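Local coordinates for hypothetical protein ylbA (Escherichia coli, PDB 1RC6) that hydrolyses (S)-ureidoglycine to (S)-ureidoglycolate and ammonia in the allantoin degradation pathway, using manganese as cofactor, at residues A[168-173]-A[181-186]. Sequence-based numbering, arbitrary orientation.
Sequences LDFLPK and MHILSF
Phe-170 lays one edge of its ring along Ile-183: CE2 lies 3.5 Å from CG1 of Ile-183, and CZ reaches its CD1. The same edge passes the backbone, with Met-181 O near the ring plane, while Phe-170 CB packs on Met-181 CB at 3.9 Å. The backbone bond from Phe-170 N to Met-181 O spans 3.0 Å and is fairly straight (160° at the hydrogen). Ile-183 sets CG1 anti to its carbonyl carbon (chi1 -87°), which turns this branch to the phenyl edge and leaves CG2 for Leu-168 CD1. The two segments belong to an antiparallel hairpin, strands 166-169 and 179-186, at the margin of a large sheet in the C-terminal cupin domain; Leu-168 and Ile-183 exchange two weak backbone hydrogen bonds. On the sheet face opposite Leu-168 and Ile-183, the His-182 imidazole and Asp-169 carboxylate stand close with planes 89° apart, the details of their approach doubtful, and Lys-173 NZ forms a weak salt bridge with Asp-169 OD2. Cutting Phe-170 back to alanine is likely to leave the Ile-183 CG1-CD1 branch without its aromatic neighbour and Tyr-108 without its edge-to-face partner. His-182 also meets the Tyr-251 ring and touches Lys-253, which probably binds the substrate.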
loop_
_atom_site.group_PDB
_atom_site.type_symbol
_atom_site.label_atom_id
_atom_site.label_comp_id
_atom_site.label_asym_id
_atom_site.label_seq_id
_atom_site.Cartn_x
_atom_site.Cartn_y
_atom_site.Cartn_z
ATOM N N LEU A 168 -1.881 2.020 -13.100
ATOM C CA LEU A 168 -2.746 0.871 -12.897
ATOM C C LEU A 168 -3.820 1.227 -11.875
ATOM O O LEU A 168 -3.535 1.874 -10.862
ATOM C CB LEU A 168 -1.962 -0.337 -12.397
ATOM C CG LEU A 168 -0.767 -0.786 -13.232
ATOM C CD1 LEU A 168 -0.385 -2.210 -12.828
ATOM C CD2 LEU A 168 -1.116 -0.738 -14.720
ATOM N N ASP A 169 -5.056 0.831 -12.163
ATOM C CA ASP A 169 -6.161 1.067 -11.248
ATOM C C ASP A 169 -6.598 -0.310 -10.759
ATOM O O ASP A 169 -7.025 -1.157 -11.544
ATOM C CB ASP A 169 -7.313 1.778 -11.948
ATOM C CG ASP A 169 -6.927 3.148 -12.457
ATOM O OD1 ASP A 169 -5.822 3.615 -12.100
ATOM O OD2 ASP A 169 -7.732 3.756 -13.206
ATOM N N PHE A 170 -6.480 -0.527 -9.454
ATOM C CA PHE A 170 -6.811 -1.804 -8.847
ATOM C C PHE A 170 -8.270 -2.063 -8.568
ATOM O O PHE A 170 -8.699 -3.207 -8.569
ATOM C CB PHE A 170 -6.055 -1.941 -7.535
ATOM C CG PHE A 170 -4.669 -2.451 -7.691
ATOM C CD1 PHE A 170 -4.406 -3.804 -7.612
ATOM C CD2 PHE A 170 -3.615 -1.575 -7.916
ATOM C CE1 PHE A 170 -3.106 -4.283 -7.756
ATOM C CE2 PHE A 170 -2.309 -2.048 -8.063
ATOM C CZ PHE A 170 -2.057 -3.406 -7.983
ATOM N N LEU A 171 -9.032 -1.008 -8.324
ATOM C CA LEU A 171 -10.431 -1.161 -7.968
ATOM C C LEU A 171 -11.401 -0.480 -8.903
ATOM O O LEU A 171 -11.026 0.361 -9.700
ATOM C CB LEU A 171 -10.637 -0.629 -6.540
ATOM C CG LEU A 171 -10.416 -1.550 -5.329
ATOM C CD1 LEU A 171 -9.348 -2.598 -5.606
ATOM C CD2 LEU A 171 -10.057 -0.705 -4.123
ATOM N N PRO A 172 -12.683 -0.852 -8.823
ATOM C CA PRO A 172 -13.698 -0.238 -9.686
ATOM C C PRO A 172 -13.829 1.246 -9.320
ATOM O O PRO A 172 -13.592 1.619 -8.177
ATOM C CB PRO A 172 -14.966 -1.034 -9.344
ATOM C CG PRO A 172 -14.440 -2.361 -8.925
ATOM C CD PRO A 172 -13.243 -1.999 -8.084
ATOM N N LYS A 173 -14.217 2.077 -10.279
ATOM C CA LYS A 173 -14.374 3.512 -10.043
ATOM C C LYS A 173 -15.752 3.886 -9.497
ATOM O O LYS A 173 -15.948 5.000 -9.037
ATOM C CB LYS A 173 -14.138 4.278 -11.344
ATOM C CG LYS A 173 -12.947 3.781 -12.142
ATOM C CD LYS A 173 -11.630 4.169 -11.502
ATOM C CE LYS A 173 -11.118 5.474 -12.082
ATOM N NZ LYS A 173 -10.782 5.343 -13.531
ATOM N N MET A 181 -6.526 1.762 -5.152
ATOM C CA MET A 181 -5.097 1.519 -5.012
ATOM C C MET A 181 -4.512 1.639 -6.416
ATOM O O MET A 181 -5.127 1.202 -7.389
ATOM C CB MET A 181 -4.825 0.108 -4.461
ATOM C CG MET A 181 -5.282 -0.166 -3.027
ATOM S SD MET A 181 -4.353 0.696 -1.717
ATOM C CE MET A 181 -2.745 0.768 -2.442
ATOM N N HIS A 182 -3.340 2.244 -6.534
ATOM C CA HIS A 182 -2.724 2.390 -7.845
ATOM C C HIS A 182 -1.255 2.009 -7.804
ATOM O O HIS A 182 -0.629 2.022 -6.749
ATOM C CB HIS A 182 -2.820 3.840 -8.344
ATOM C CG HIS A 182 -4.211 4.375 -8.415
ATOM N ND1 HIS A 182 -4.847 4.932 -7.329
ATOM C CD2 HIS A 182 -5.087 4.445 -9.442
ATOM C CE1 HIS A 182 -6.059 5.325 -7.685
ATOM N NE2 HIS A 182 -6.228 5.040 -8.964
ATOM N N ILE A 183 -0.714 1.670 -8.965
ATOM C CA ILE A 183 0.693 1.342 -9.091
ATOM C C ILE A 183 1.214 2.191 -10.244
ATOM O O ILE A 183 0.620 2.197 -11.319
ATOM C CB ILE A 183 0.924 -0.140 -9.443
ATOM C CG1 ILE A 183 0.977 -0.988 -8.172
ATOM C CG2 ILE A 183 2.222 -0.277 -10.236
ATOM C CD1 ILE A 183 1.234 -2.480 -8.425
ATOM N N LEU A 184 2.299 2.922 -10.012
ATOM C CA LEU A 184 2.911 3.749 -11.051
ATOM C C LEU A 184 4.264 3.140 -11.402
ATOM O O LEU A 184 5.027 2.766 -10.507
ATOM C CB LEU A 184 3.097 5.189 -10.568
ATOM C CG LEU A 184 2.085 6.204 -11.110
ATOM C CD1 LEU A 184 2.265 7.551 -10.433
ATOM C CD2 LEU A 184 2.267 6.336 -12.612
ATOM N N SER A 185 4.557 3.026 -12.694
ATOM C CA SER A 185 5.821 2.446 -13.130
ATOM C C SER A 185 6.539 3.402 -14.076
ATOM O O SER A 185 5.896 4.101 -14.854
ATOM C CB SER A 185 5.564 1.104 -13.824
ATOM O OG SER A 185 6.720 0.275 -13.820
ATOM N N PHE A 186 7.868 3.446 -13.979
ATOM C CA PHE A 186 8.696 4.305 -14.834
ATOM C C PHE A 186 9.874 3.522 -15.390
ATOM O O PHE A 186 10.793 3.160 -14.648
ATOM C CB PHE A 186 9.258 5.499 -14.063
ATOM C CG PHE A 186 8.225 6.482 -13.624
ATOM C CD1 PHE A 186 7.372 6.193 -12.564
ATOM C CD2 PHE A 186 8.122 7.719 -14.247
ATOM C CE1 PHE A 186 6.421 7.134 -12.124
ATOM C CE2 PHE A 186 7.181 8.663 -13.819
ATOM C CZ PHE A 186 6.328 8.371 -12.754
#